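Local coordinates for uncharacterized protein (Sulfolobus solfataricus, PDB 4WYH) that serves as PriX, a noncatalytic subunit of the archaeal eukaryotic-type primase that is essential for efficient primer synthesis, at residues M41-S46 with N120-V125; K48-Y53 with K75-K80; Y58-K63 with G97-G102; I35-E40 with R124-S129. All coordinates share one frame; numbering follows the deposited sequence.

Overall arrangement
The chain is an all-helical bundle, and the four contacts differ with their depth in it. Interaction 2, nearest the centre, is an apolar, largely aromatic meeting of helix 47-63 with helix 67-78. Interactions 1 and 4 share helix 116-128: in interaction 1 a carboxylate of that helix is bound by a loop beside an apolar patch, whereas interaction 4, a surface contact, is almost wholly aliphatic. Leu-43 and Val-38 carry both of these contacts onto Phe-50 of interaction 2. Interaction 3, about 22 Å from interaction 1 between centres and across the middle of the chain, mixes valine packing with a hydrogen bond from an asparagine side chain and a bridging water.

Interaction 1: residues M41-S46 with N120-V125; sequences MGLQDS and NEIIRV
Glu-121 OE1 accepts three hydrogen bonds from the loop: Ser-46 OG at 2.6 Å, Ser-46 N at 3.0 Å and Gln-44 N at 3.1 Å. Ser-46 OG and Gln-44 N reach it from opposite faces of the carboxylate, while Ser-46 N comes in on the syn side, tilted 30° towards the face of the hydroxyl. The second oxygen, OE2, offers its syn lone pair to Asp-45 N at 2.8 Å. Glu-121 reaches the loop because its chain runs extended beyond CG (chi2 -171°). Three successive backbone amides and a hydroxyl thus converge on one carboxylate, at the turn between helix 33-41 and helix 47-63, where Ser-46 occupies the N-cap position of the latter. A glutamine in place of Glu-121 would probably leave at least one of these donors facing a nitrogen that cannot accept, three if it replaced OE1. Asp-45, a manganese-binding residue in a structure of this protein, has its OD2 4.2 Å from Glu-121 OE2; the surrounding N-H groups are likely to ease this proximity of like charges. Beside the carboxylate the contact turns apolar: Leu-43 lays CD2 by the backbone of Glu-121 and CD1 by CG1 of Ile-122, and a turn on, Met-41 CB lies 3.6 Å from Val-125 CG1. The other branch of Val-125, CG2, rests 3.4 Å from the carbonyl O of Gly-42, whose positive phi ends helix 33-41.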
loop_
_atom_site.group_PDB
_atom_site.type_symbol
_atom_site.label_atom_id
_atom_site.label_comp_id
_atom_site.label_asym_id
_atom_site.label_seq_id
_atom_site.Cartn_x
_atom_site.Cartn_y
_atom_site.Cartn_z
ATOM N N MET A 41 -0.631 10.399 -1.701
ATOM C CA MET A 41 -1.148 10.891 -2.975
ATOM C C MET A 41 -2.226 10.032 -3.618
ATOM O O MET A 41 -3.141 10.545 -4.230
ATOM C CB MET A 41 0.004 11.132 -3.924
ATOM C CG MET A 41 1.064 12.091 -3.388
ATOM S SD MET A 41 0.460 13.786 -3.163
ATOM C CE MET A 41 -0.582 14.035 -4.620
ATOM N N GLY A 42 -2.100 8.714 -3.468
ATOM C CA GLY A 42 -3.058 7.782 -3.965
ATOM C C GLY A 42 -2.629 7.178 -5.292
ATOM O O GLY A 42 -1.712 7.667 -5.950
ATOM N N LEU A 43 -3.239 6.060 -5.623
ATOM C CA LEU A 43 -3.026 5.396 -6.895
ATOM C C LEU A 43 -4.395 5.213 -7.596
ATOM O O LEU A 43 -5.422 5.838 -7.208
ATOM C CB LEU A 43 -2.304 4.038 -6.707
ATOM C CG LEU A 43 -0.889 4.056 -6.081
ATOM C CD1 LEU A 43 -0.334 2.630 -5.885
ATOM C CD2 LEU A 43 0.087 4.908 -6.874
ATOM N N GLN A 44 -4.398 4.327 -8.586
ATOM C CA GLN A 44 -5.521 4.243 -9.475
ATOM C C GLN A 44 -6.048 2.802 -9.641
ATOM O O GLN A 44 -6.888 2.430 -8.891
ATOM C CB GLN A 44 -5.199 4.965 -10.772
ATOM C CG GLN A 44 -6.368 5.091 -11.710
ATOM C CD GLN A 44 -6.131 6.072 -12.849
ATOM O OE1 GLN A 44 -7.051 6.758 -13.268
ATOM N NE2 GLN A 44 -4.917 6.161 -13.337
ATOM N N ASP A 45 -5.670 2.086 -10.682
ATOM C CA ASP A 45 -6.080 0.708 -10.861
ATOM C C ASP A 45 -5.334 -0.293 -9.982
ATOM O O ASP A 45 -5.765 -1.407 -9.842
ATOM C CB ASP A 45 -5.893 0.299 -12.307
ATOM C CG ASP A 45 -6.772 1.148 -13.294
ATOM O OD1 ASP A 45 -7.765 1.792 -12.870
ATOM O OD2 ASP A 45 -6.386 1.155 -14.472
ATOM N N SER A 46 -4.216 0.117 -9.375
ATOM C CA SER A 46 -3.388 -0.781 -8.640
ATOM C C SER A 46 -3.534 -0.662 -7.129
ATOM O O SER A 46 -2.758 -1.246 -6.432
ATOM C CB SER A 46 -1.932 -0.609 -9.068
ATOM O OG SER A 46 -1.395 0.574 -8.562
ATOM N N ASN A 120 4.133 1.829 -12.890
ATOM C CA ASN A 120 3.861 3.125 -13.527
ATOM C C ASN A 120 3.005 4.042 -12.637
ATOM O O ASN A 120 3.281 5.180 -12.560
ATOM C CB ASN A 120 3.213 2.926 -14.878
ATOM C CG ASN A 120 4.217 2.510 -15.932
ATOM O OD1 ASN A 120 5.426 2.560 -15.692
ATOM N ND2 ASN A 120 3.758 2.083 -17.074
ATOM N N GLU A 121 1.984 3.527 -11.959
ATOM C CA GLU A 121 1.177 4.373 -11.112
ATOM C C GLU A 121 2.006 5.014 -9.949
ATOM O O GLU A 121 1.824 6.184 -9.582
ATOM C CB GLU A 121 -0.051 3.613 -10.633
ATOM C CG GLU A 121 -1.023 3.217 -11.754
ATOM C CD GLU A 121 -2.341 2.661 -11.228
ATOM O OE1 GLU A 121 -2.453 2.422 -10.022
ATOM O OE2 GLU A 121 -3.242 2.491 -12.037
ATOM N N ILE A 122 2.901 4.210 -9.376
ATOM C CA ILE A 122 3.799 4.620 -8.285
ATOM C C ILE A 122 4.768 5.702 -8.752
ATOM O O ILE A 122 4.866 6.764 -8.172
ATOM C CB ILE A 122 4.583 3.394 -7.776
ATOM C CG1 ILE A 122 3.650 2.481 -6.972
ATOM C CG2 ILE A 122 5.789 3.799 -6.933
ATOM C CD1 ILE A 122 4.264 1.134 -6.661
ATOM N N ILE A 123 5.487 5.375 -9.801
ATOM C CA ILE A 123 6.469 6.256 -10.387
ATOM C C ILE A 123 5.852 7.587 -10.777
ATOM O O ILE A 123 6.468 8.618 -10.598
ATOM C CB ILE A 123 7.067 5.572 -11.650
ATOM C CG1 ILE A 123 7.983 4.441 -11.297
ATOM C CG2 ILE A 123 7.797 6.537 -12.536
ATOM C CD1 ILE A 123 8.969 4.726 -10.225
ATOM N N ARG A 124 4.657 7.548 -11.359
ATOM C CA ARG A 124 3.977 8.775 -11.859
ATOM C C ARG A 124 3.657 9.711 -10.726
ATOM O O ARG A 124 3.821 10.958 -10.878
ATOM C CB ARG A 124 2.722 8.449 -12.662
ATOM C CG ARG A 124 3.139 7.828 -13.998
ATOM C CD ARG A 124 1.947 7.340 -14.807
ATOM N NE ARG A 124 2.341 6.821 -16.132
ATOM C CZ ARG A 124 1.617 5.950 -16.837
ATOM N NH1 ARG A 124 0.470 5.512 -16.346
ATOM N NH2 ARG A 124 2.031 5.510 -18.028
ATOM N N VAL A 125 3.308 9.114 -9.574
ATOM C CA VAL A 125 3.133 9.909 -8.347
ATOM C C VAL A 125 4.448 10.471 -7.838
ATOM O O VAL A 125 4.509 11.623 -7.429
ATOM C CB VAL A 125 2.480 9.041 -7.233
ATOM C CG1 VAL A 125 2.616 9.671 -5.838
ATOM C CG2 VAL A 125 1.047 8.793 -7.603
#

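Interaction 2: residues K48-Y53 with K75-K80; sequences KRFILY and KEFYYK
Phe-50 and Phe-77 meet obliquely, their ring planes 50° apart and their centroids separated by 5.3 Å. The side of the Phe-50 ring carrying CD2 and CE2 approaches Phe-77 CZ, CD2 coming within 3.5 Å of it, and Phe-50 CE2 lies over one face of the Phe-77 ring. Ile-51 takes a different position on the same ring: its CG1 sits at the edge of Phe-77, near the plane, 3.9 Å from CE2. Phe-77 holds CG anti to the backbone N (chi1 163°), which carries its ring across to helix 47-63, a face to Phe-50 and an edge to Ile-51. Replacing Phe-77 by alanine would probably open a gap beside Phe-50 and Ile-51 and leave their side chains freer to shift. A turn before Ile-51, the extended chain of Lys-48 passes obliquely across the hydroxyl end of Tyr-78, the neighbour of Phe-77, CE lying 3.9 Å from Tyr-78 OH. The contact joins consecutive helices of the bundle, 47-63 and 67-78, while Val-38 of helix 33-41 packs on both phenylalanines and Trp-90 of helix 88-101 covers Ile-51. Ring and aliphatic packing with exclusion of water, not directional bonds, holds the pair together.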
loop_
_atom_site.group_PDB
_atom_site.type_symbol
_atom_site.label_atom_id
_atom_site.label_comp_id
_atom_site.label_asym_id
_atom_site.label_seq_id
_atom_site.Cartn_x
_atom_site.Cartn_y
_atom_site.Cartn_z
ATOM N N LYS A 48 -5.554 -1.818 -4.691
ATOM C CA LYS A 48 -5.705 -2.969 -3.837
ATOM C C LYS A 48 -4.428 -3.806 -3.792
ATOM O O LYS A 48 -3.955 -4.170 -2.759
ATOM C CB LYS A 48 -6.948 -3.769 -4.228
ATOM C CG LYS A 48 -8.213 -3.113 -3.701
ATOM C CD LYS A 48 -9.429 -3.907 -4.134
ATOM C CE LYS A 48 -10.666 -3.116 -3.795
ATOM N NZ LYS A 48 -11.883 -3.849 -4.242
ATOM N N ARG A 49 -3.808 -4.021 -4.937
ATOM C CA ARG A 49 -2.520 -4.724 -4.950
ATOM C C ARG A 49 -1.415 -3.970 -4.179
ATOM O O ARG A 49 -0.656 -4.600 -3.457
ATOM C CB ARG A 49 -2.082 -4.932 -6.413
ATOM C CG ARG A 49 -3.047 -5.823 -7.143
ATOM C CD ARG A 49 -2.427 -6.383 -8.433
ATOM N NE ARG A 49 -1.775 -5.364 -9.262
ATOM C CZ ARG A 49 -2.374 -4.716 -10.234
ATOM N NH1 ARG A 49 -3.643 -4.902 -10.427
ATOM N NH2 ARG A 49 -1.713 -3.836 -10.988
ATOM N N PHE A 50 -1.368 -2.640 -4.277
ATOM C CA PHE A 50 -0.389 -1.820 -3.537
ATOM C C PHE A 50 -0.637 -2.035 -2.066
ATOM O O PHE A 50 0.273 -2.235 -1.326
ATOM C CB PHE A 50 -0.534 -0.349 -3.877
ATOM C CG PHE A 50 0.465 0.541 -3.162
ATOM C CD1 PHE A 50 1.787 0.476 -3.501
ATOM C CD2 PHE A 50 0.089 1.334 -2.114
ATOM C CE1 PHE A 50 2.714 1.261 -2.876
ATOM C CE2 PHE A 50 1.036 2.130 -1.459
ATOM C CZ PHE A 50 2.344 2.068 -1.844
ATOM N N ILE A 51 -1.885 -2.045 -1.636
ATOM C CA ILE A 51 -2.204 -2.384 -0.226
ATOM C C ILE A 51 -1.778 -3.785 0.201
ATOM O O ILE A 51 -1.122 -3.947 1.229
ATOM C CB ILE A 51 -3.730 -2.186 0.100
ATOM C CG1 ILE A 51 -4.128 -0.707 0.003
ATOM C CG2 ILE A 51 -4.115 -2.809 1.461
ATOM C CD1 ILE A 51 -5.654 -0.516 0.036
ATOM N N LEU A 52 -2.095 -4.791 -0.581
ATOM C CA LEU A 52 -1.748 -6.156 -0.210
ATOM C C LEU A 52 -0.234 -6.402 -0.202
ATOM O O LEU A 52 0.283 -7.016 0.713
ATOM C CB LEU A 52 -2.412 -7.140 -1.156
ATOM C CG LEU A 52 -2.174 -8.629 -0.955
ATOM C CD1 LEU A 52 -2.556 -9.017 0.469
ATOM C CD2 LEU A 52 -2.931 -9.425 -1.990
ATOM N N TYR A 53 0.476 -5.893 -1.215
ATOM C CA TYR A 53 1.868 -6.311 -1.455
ATOM C C TYR A 53 2.879 -5.382 -0.883
ATOM O O TYR A 53 4.038 -5.795 -0.657
ATOM C CB TYR A 53 2.140 -6.643 -2.992
ATOM C CG TYR A 53 1.313 -7.799 -3.525
ATOM C CD1 TYR A 53 1.574 -9.075 -3.136
ATOM C CD2 TYR A 53 0.246 -7.600 -4.415
ATOM C CE1 TYR A 53 0.791 -10.122 -3.583
ATOM C CE2 TYR A 53 -0.558 -8.625 -4.845
ATOM C CZ TYR A 53 -0.298 -9.889 -4.409
ATOM O OH TYR A 53 -1.024 -10.952 -4.849
ATOM N N LYS A 75 -7.198 2.775 4.542
ATOM C CA LYS A 75 -8.506 3.227 4.045
ATOM C C LYS A 75 -8.485 4.665 3.459
ATOM O O LYS A 75 -8.997 4.892 2.356
ATOM C CB LYS A 75 -9.568 3.090 5.157
ATOM C CG LYS A 75 -10.956 3.125 4.621
ATOM C CD LYS A 75 -11.907 3.677 5.669
ATOM C CE LYS A 75 -12.477 2.590 6.537
ATOM N NZ LYS A 75 -13.591 3.180 7.336
ATOM N N GLU A 76 -7.814 5.566 4.153
ATOM C CA GLU A 76 -7.562 6.954 3.699
ATOM C C GLU A 76 -6.830 7.008 2.392
ATOM O O GLU A 76 -7.250 7.756 1.539
ATOM C CB GLU A 76 -6.653 7.678 4.644
ATOM C CG GLU A 76 -7.331 8.477 5.625
ATOM C CD GLU A 76 -6.360 8.934 6.680
ATOM O OE1 GLU A 76 -5.134 8.568 6.739
ATOM O OE2 GLU A 76 -6.898 9.612 7.489
ATOM N N PHE A 77 -5.779 6.221 2.226
ATOM C CA PHE A 77 -5.118 6.032 0.942
ATOM C C PHE A 77 -6.056 5.555 -0.156
ATOM O O PHE A 77 -6.113 6.175 -1.229
ATOM C CB PHE A 77 -3.979 5.004 1.079
ATOM C CG PHE A 77 -3.527 4.450 -0.225
ATOM C CD1 PHE A 77 -2.798 5.243 -1.090
ATOM C CD2 PHE A 77 -3.831 3.119 -0.613
ATOM C CE1 PHE A 77 -2.376 4.727 -2.308
ATOM C CE2 PHE A 77 -3.379 2.612 -1.833
ATOM C CZ PHE A 77 -2.675 3.422 -2.671
ATOM N N TYR A 78 -6.820 4.494 0.112
ATOM C CA TYR A 78 -7.717 3.922 -0.880
ATOM C C TYR A 78 -8.668 4.891 -1.470
ATOM O O TYR A 78 -8.870 4.845 -2.686
ATOM C CB TYR A 78 -8.462 2.654 -0.378
ATOM C CG TYR A 78 -9.285 2.032 -1.472
ATOM C CD1 TYR A 78 -8.734 1.173 -2.407
ATOM C CD2 TYR A 78 -10.636 2.377 -1.616
ATOM C CE1 TYR A 78 -9.517 0.653 -3.440
ATOM C CE2 TYR A 78 -11.407 1.909 -2.654
ATOM C CZ TYR A 78 -10.850 1.047 -3.580
ATOM O OH TYR A 78 -11.645 0.559 -4.592
ATOM N N TYR A 79 -9.298 5.749 -0.642
ATOM C CA TYR A 79 -10.307 6.663 -1.118
ATOM C C TYR A 79 -9.745 8.036 -1.605
ATOM O O TYR A 79 -10.484 8.973 -1.860
ATOM C CB TYR A 79 -11.430 6.803 -0.089
ATOM C CG TYR A 79 -12.224 5.538 0.125
ATOM C CD1 TYR A 79 -13.037 5.034 -0.878
ATOM C CD2 TYR A 79 -12.189 4.848 1.341
ATOM C CE1 TYR A 79 -13.821 3.866 -0.688
ATOM C CE2 TYR A 79 -12.954 3.660 1.510
ATOM C CZ TYR A 79 -13.766 3.204 0.495
ATOM O OH TYR A 79 -14.532 2.061 0.580
ATOM N N LYS A 80 -8.445 8.142 -1.784
ATOM C CA LYS A 80 -7.925 9.287 -2.525
ATOM C C LYS A 80 -8.501 9.353 -3.932
ATOM O O LYS A 80 -8.578 10.420 -4.502
ATOM C CB LYS A 80 -6.389 9.287 -2.597
ATOM C CG LYS A 80 -5.713 9.314 -1.267
ATOM C CD LYS A 80 -6.081 10.550 -0.541
ATOM C CE LYS A 80 -4.852 11.241 -0.075
ATOM N NZ LYS A 80 -5.171 12.182 1.030
#

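Interaction 3: residues Y58-K63 with G97-G102; sequences YLVNVK and GVKKKG
Asn-61 turns CG anti to its own carbonyl carbon (chi1 -69°), which brings the side-chain amide across to helix 88-101, and Val-60 places CG1 anti to the backbone N, against Lys-99. The Asn-61 amide then works with both ends. ND2 donates to Val-98 O at 2.9 Å in an almost straight bond (173°); the acceptor lies in the amide plane, although the nitrogen stands well above the plane of the Val-98 carbonyl. ND2 also bonds to Leu-103 O, just beyond the helix, so the amide bridges the last turn and the chain that leaves it after Gly-102, a residue of positive phi. At the other end a water donates to Asn-61 OD1 at 2.8 Å and to Lys-99 O at 2.6 Å. Together these partners fix the rotation of the amide. One residue earlier, Val-60 CG1 presses on Lys-99 CB at 3.5 Å, a close fit for two carbons, and Val-60 CB meets Val-98 CG2 at 4.1 Å. The axes approach to 9.1 Å with 27° between their directions, so the C-terminal turns run roughly parallel. Helix 67-78 flanks the pair, with Leu-59 packed on Thr-73 and Leu-74 and Lys-99 touching Glu-67.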
loop_
_atom_site.group_PDB
_atom_site.type_symbol
_atom_site.label_atom_id
_atom_site.label_comp_id
_atom_site.label_asym_id
_atom_site.label_seq_id
_atom_site.Cartn_x
_atom_site.Cartn_y
_atom_site.Cartn_z
ATOM N N TYR A 58 4.623 -2.680 4.844
ATOM C CA TYR A 58 5.442 -1.592 5.338
ATOM C C TYR A 58 4.973 -1.058 6.690
ATOM O O TYR A 58 5.729 -0.933 7.660
ATOM C CB TYR A 58 5.440 -0.493 4.313
ATOM C CG TYR A 58 6.022 0.821 4.788
ATOM C CD1 TYR A 58 7.352 0.923 5.089
ATOM C CD2 TYR A 58 5.187 1.965 4.987
ATOM C CE1 TYR A 58 7.891 2.140 5.560
ATOM C CE2 TYR A 58 5.701 3.176 5.470
ATOM C CZ TYR A 58 7.044 3.256 5.705
ATOM O OH TYR A 58 7.638 4.379 6.116
ATOM N N LEU A 59 3.701 -0.702 6.753
ATOM C CA LEU A 59 3.134 -0.135 7.940
ATOM C C LEU A 59 3.295 -1.061 9.152
ATOM O O LEU A 59 3.759 -0.666 10.212
ATOM C CB LEU A 59 1.649 0.191 7.689
ATOM C CG LEU A 59 1.356 1.342 6.722
ATOM C CD1 LEU A 59 -0.148 1.446 6.506
ATOM C CD2 LEU A 59 1.948 2.588 7.331
ATOM N N VAL A 60 2.949 -2.302 8.978
ATOM C CA VAL A 60 2.933 -3.251 10.068
ATOM C C VAL A 60 4.339 -3.766 10.450
ATOM O O VAL A 60 4.715 -3.821 11.655
ATOM C CB VAL A 60 1.981 -4.408 9.698
ATOM C CG1 VAL A 60 2.072 -5.545 10.697
ATOM C CG2 VAL A 60 0.544 -3.864 9.577
ATOM N N ASN A 61 5.123 -4.130 9.453
ATOM C CA ASN A 61 6.333 -4.906 9.712
ATOM C C ASN A 61 7.596 -4.110 9.682
ATOM O O ASN A 61 8.597 -4.513 10.301
ATOM C CB ASN A 61 6.402 -6.099 8.753
ATOM C CG ASN A 61 5.338 -7.128 9.070
ATOM O OD1 ASN A 61 4.852 -7.258 10.218
ATOM N ND2 ASN A 61 4.903 -7.821 8.022
ATOM N N VAL A 62 7.546 -2.967 9.023
ATOM C CA VAL A 62 8.700 -2.051 8.956
ATOM C C VAL A 62 8.516 -0.842 9.886
ATOM O O VAL A 62 9.353 -0.574 10.704
ATOM C CB VAL A 62 8.974 -1.564 7.540
ATOM C CG1 VAL A 62 10.274 -0.766 7.521
ATOM C CG2 VAL A 62 9.081 -2.734 6.562
ATOM N N LYS A 63 7.423 -0.113 9.729
ATOM C CA LYS A 63 7.118 0.996 10.629
ATOM C C LYS A 63 6.623 0.580 11.993
ATOM O O LYS A 63 6.798 1.279 12.971
ATOM C CB LYS A 63 6.121 1.907 9.937
ATOM C CG LYS A 63 6.704 3.145 9.372
ATOM C CD LYS A 63 8.163 3.001 8.861
ATOM C CE LYS A 63 9.174 3.646 9.830
ATOM N NZ LYS A 63 10.459 3.837 9.168
ATOM N N GLY A 97 -2.969 -10.784 8.443
ATOM C CA GLY A 97 -2.164 -11.791 7.704
ATOM C C GLY A 97 -0.699 -11.406 7.520
ATOM O O GLY A 97 0.209 -12.242 7.666
ATOM N N VAL A 98 -0.448 -10.150 7.125
ATOM C CA VAL A 98 0.933 -9.690 6.903
ATOM C C VAL A 98 1.668 -9.601 8.196
ATOM O O VAL A 98 2.891 -9.858 8.232
ATOM C CB VAL A 98 1.062 -8.353 6.153
ATOM C CG1 VAL A 98 0.406 -8.427 4.813
ATOM C CG2 VAL A 98 0.655 -7.101 6.948
ATOM N N LYS A 99 0.979 -9.218 9.269
ATOM C CA LYS A 99 1.592 -9.198 10.601
ATOM C C LYS A 99 1.977 -10.579 11.058
ATOM O O LYS A 99 3.062 -10.762 11.632
ATOM C CB LYS A 99 0.650 -8.570 11.642
ATOM C CG LYS A 99 1.280 -8.412 13.050
ATOM C CD LYS A 99 0.344 -7.699 14.014
ATOM C CE LYS A 99 0.994 -7.367 15.351
ATOM N NZ LYS A 99 1.963 -6.222 15.264
ATOM N N LYS A 100 1.088 -11.535 10.880
ATOM C CA LYS A 100 1.376 -12.906 11.304
ATOM C C LYS A 100 2.569 -13.526 10.565
ATOM O O LYS A 100 3.410 -14.193 11.197
ATOM C CB LYS A 100 0.139 -13.791 11.123
ATOM C CG LYS A 100 -0.852 -13.628 12.227
ATOM C CD LYS A 100 -1.691 -14.862 12.477
ATOM C CE LYS A 100 -2.896 -14.506 13.339
ATOM N NZ LYS A 100 -3.222 -15.707 14.123
ATOM N N LYS A 101 2.634 -13.344 9.225
ATOM C CA LYS A 101 3.677 -13.949 8.427
ATOM C C LYS A 101 4.958 -13.125 8.345
ATOM O O LYS A 101 5.998 -13.609 7.844
ATOM C CB LYS A 101 3.130 -14.342 7.038
ATOM C CG LYS A 101 2.001 -15.391 7.073
ATOM C CD LYS A 101 1.320 -15.620 5.714
ATOM C CE LYS A 101 0.194 -14.643 5.431
ATOM N NZ LYS A 101 -0.754 -14.608 6.544
ATOM N N GLY A 102 4.935 -11.912 8.871
ATOM C CA GLY A 102 6.062 -11.027 8.785
ATOM C C GLY A 102 6.477 -10.642 7.356
ATOM O O GLY A 102 7.643 -10.411 7.081
HETATM O O HOH W 1 4.969 -9.081 12.365
#

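Interaction 4: residues I35-E40 with R124-S129; sequences IEKVLE and RVLKNS
Two helices from the two ends of the modelled chain, 33-41 and 116-128, cross nearly at right angles here, 95° between their directions and 9.7 Å between the axes of the short segments. Leu-126 supplies the nearest approach between side chains: its CD2 methyl comes to 3.9 Å from Lys-37 CB and 4.3 Å from Val-38 CG2, touching two successive residues of the facing helix. With CG anti to the carbonyl carbon (chi1 -61°), the leucine swings this branch towards helix 33-41. Val-125, a residue earlier, uses CG1, which sits 4.2 Å from the carbonyl O of Lys-37 and also meets CA of Val-38, so this methyl rests on backbone. Beyond them the aliphatic end of Lys-37 passes the C-terminal residue, its CE near Ser-129 OG. Lys-37 bends at chi2 and turns its ammonium back to its own helix, where NZ forms a salt bridge with Glu-40 OE1 at 2.6 Å along the syn lone pair. Ser-129 OG likewise bonds within its own segment, to Val-125 O at 3.1 Å. Inward, Val-38 continues onto Phe-50 and Phe-77, and Leu-126 touches Trp-34. Each segment bonds these polar groups within itself, and what passes between the two is chiefly carbon packing, of methyls against side chains and backbone, which is weakly directional, in keeping with a contact at the surface that buries a modest area.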
loop_
_atom_site.group_PDB
_atom_site.type_symbol
_atom_site.label_atom_id
_atom_site.label_comp_id
_atom_site.label_asym_id
_atom_site.label_seq_id
_atom_site.Cartn_x
_atom_site.Cartn_y
_atom_site.Cartn_z
ATOM N N ILE A 35 6.999 4.941 -0.157
ATOM C CA ILE A 35 5.734 4.372 0.292
ATOM C C ILE A 35 4.882 5.425 0.948
ATOM O O ILE A 35 3.696 5.543 0.632
ATOM C CB ILE A 35 5.974 3.188 1.234
ATOM C CG1 ILE A 35 6.833 2.145 0.487
ATOM C CG2 ILE A 35 4.657 2.593 1.713
ATOM C CD1 ILE A 35 6.927 0.789 1.118
ATOM N N GLU A 36 5.463 6.223 1.832
ATOM C CA GLU A 36 4.719 7.284 2.500
ATOM C C GLU A 36 4.138 8.266 1.495
ATOM O O GLU A 36 2.986 8.677 1.591
ATOM C CB GLU A 36 5.600 8.027 3.508
ATOM C CG GLU A 36 6.086 7.159 4.682
ATOM C CD GLU A 36 5.031 6.851 5.728
ATOM O OE1 GLU A 36 3.861 7.252 5.490
ATOM O OE2 GLU A 36 5.341 6.185 6.784
ATOM N N LYS A 37 4.930 8.610 0.500
ATOM C CA LYS A 37 4.477 9.498 -0.548
ATOM C C LYS A 37 3.284 8.967 -1.329
ATOM O O LYS A 37 2.370 9.686 -1.623
ATOM C CB LYS A 37 5.626 9.778 -1.519
ATOM C CG LYS A 37 5.524 11.164 -2.119
ATOM C CD LYS A 37 5.247 12.192 -1.012
ATOM C CE LYS A 37 5.271 13.656 -1.442
ATOM N NZ LYS A 37 4.845 14.430 -0.220
ATOM N N VAL A 38 3.352 7.712 -1.739
ATOM C CA VAL A 38 2.271 7.064 -2.440
ATOM C C VAL A 38 1.036 7.049 -1.528
ATOM O O VAL A 38 -0.081 7.369 -1.989
ATOM C CB VAL A 38 2.627 5.629 -2.904
ATOM C CG1 VAL A 38 1.440 4.965 -3.571
ATOM C CG2 VAL A 38 3.765 5.673 -3.936
ATOM N N LEU A 39 1.228 6.708 -0.255
ATOM C CA LEU A 39 0.121 6.672 0.634
ATOM C C LEU A 39 -0.576 8.021 0.717
ATOM O O LEU A 39 -1.791 8.081 0.829
ATOM C CB LEU A 39 0.502 6.230 2.034
ATOM C CG LEU A 39 0.612 4.748 2.274
ATOM C CD1 LEU A 39 1.385 4.562 3.560
ATOM C CD2 LEU A 39 -0.687 3.977 2.350
ATOM N N GLU A 40 0.222 9.081 0.664
ATOM C CA GLU A 40 -0.308 10.434 0.722
ATOM C C GLU A 40 -1.098 10.822 -0.522
ATOM O O GLU A 40 -2.081 11.513 -0.393
ATOM C CB GLU A 40 0.821 11.417 0.848
ATOM C CG GLU A 40 0.334 12.840 0.890
ATOM C CD GLU A 40 1.460 13.810 0.947
ATOM O OE1 GLU A 40 2.583 13.397 0.558
ATOM O OE2 GLU A 40 1.203 14.962 1.387
ATOM N N ARG A 124 4.657 7.548 -11.359
ATOM C CA ARG A 124 3.977 8.775 -11.859
ATOM C C ARG A 124 3.657 9.711 -10.726
ATOM O O ARG A 124 3.821 10.958 -10.878
ATOM C CB ARG A 124 2.722 8.449 -12.662
ATOM C CG ARG A 124 3.139 7.828 -13.998
ATOM C CD ARG A 124 1.947 7.340 -14.807
ATOM N NE ARG A 124 2.341 6.821 -16.132
ATOM C CZ ARG A 124 1.617 5.950 -16.837
ATOM N NH1 ARG A 124 0.470 5.512 -16.346
ATOM N NH2 ARG A 124 2.031 5.510 -18.028
ATOM N N VAL A 125 3.308 9.114 -9.574
ATOM C CA VAL A 125 3.133 9.909 -8.347
ATOM C C VAL A 125 4.448 10.471 -7.838
ATOM O O VAL A 125 4.509 11.623 -7.429
ATOM C CB VAL A 125 2.480 9.041 -7.233
ATOM C CG1 VAL A 125 2.616 9.671 -5.838
ATOM C CG2 VAL A 125 1.047 8.793 -7.603
ATOM N N LEU A 126 5.497 9.639 -7.815
ATOM C CA LEU A 126 6.803 10.066 -7.275
ATOM C C LEU A 126 7.362 11.163 -8.179
ATOM O O LEU A 126 7.934 12.174 -7.694
ATOM C CB LEU A 126 7.756 8.890 -7.186
ATOM C CG LEU A 126 7.296 7.754 -6.281
ATOM C CD1 LEU A 126 8.374 6.678 -6.291
ATOM C CD2 LEU A 126 6.999 8.306 -4.893
ATOM N N LYS A 127 7.123 10.955 -9.488
ATOM C CA LYS A 127 7.695 11.753 -10.524
ATOM C C LYS A 127 7.036 13.094 -10.633
ATOM O O LYS A 127 7.755 14.127 -10.724
ATOM C CB LYS A 127 7.665 11.025 -11.857
ATOM C CG LYS A 127 8.762 9.996 -11.939
ATOM C CD LYS A 127 8.770 9.500 -13.329
ATOM C CE LYS A 127 9.756 8.346 -13.388
ATOM N NZ LYS A 127 11.216 8.653 -13.593
ATOM N N ASN A 128 5.704 13.131 -10.574
ATOM C CA ASN A 128 5.059 14.456 -10.716
ATOM C C ASN A 128 5.201 15.310 -9.493
ATOM O O ASN A 128 4.890 16.494 -9.546
ATOM C CB ASN A 128 3.597 14.387 -11.118
ATOM C CG ASN A 128 2.747 13.820 -10.052
ATOM O OD1 ASN A 128 3.219 13.029 -9.238
ATOM N ND2 ASN A 128 1.474 14.229 -10.018
ATOM N N SER A 129 5.640 14.726 -8.386
ATOM C CA SER A 129 5.954 15.533 -7.242
ATOM C C SER A 129 7.233 16.281 -7.541
ATOM O O SER A 129 7.737 17.001 -6.658
ATOM C CB SER A 129 6.061 14.667 -5.998
ATOM O OG SER A 129 4.766 14.143 -5.693
#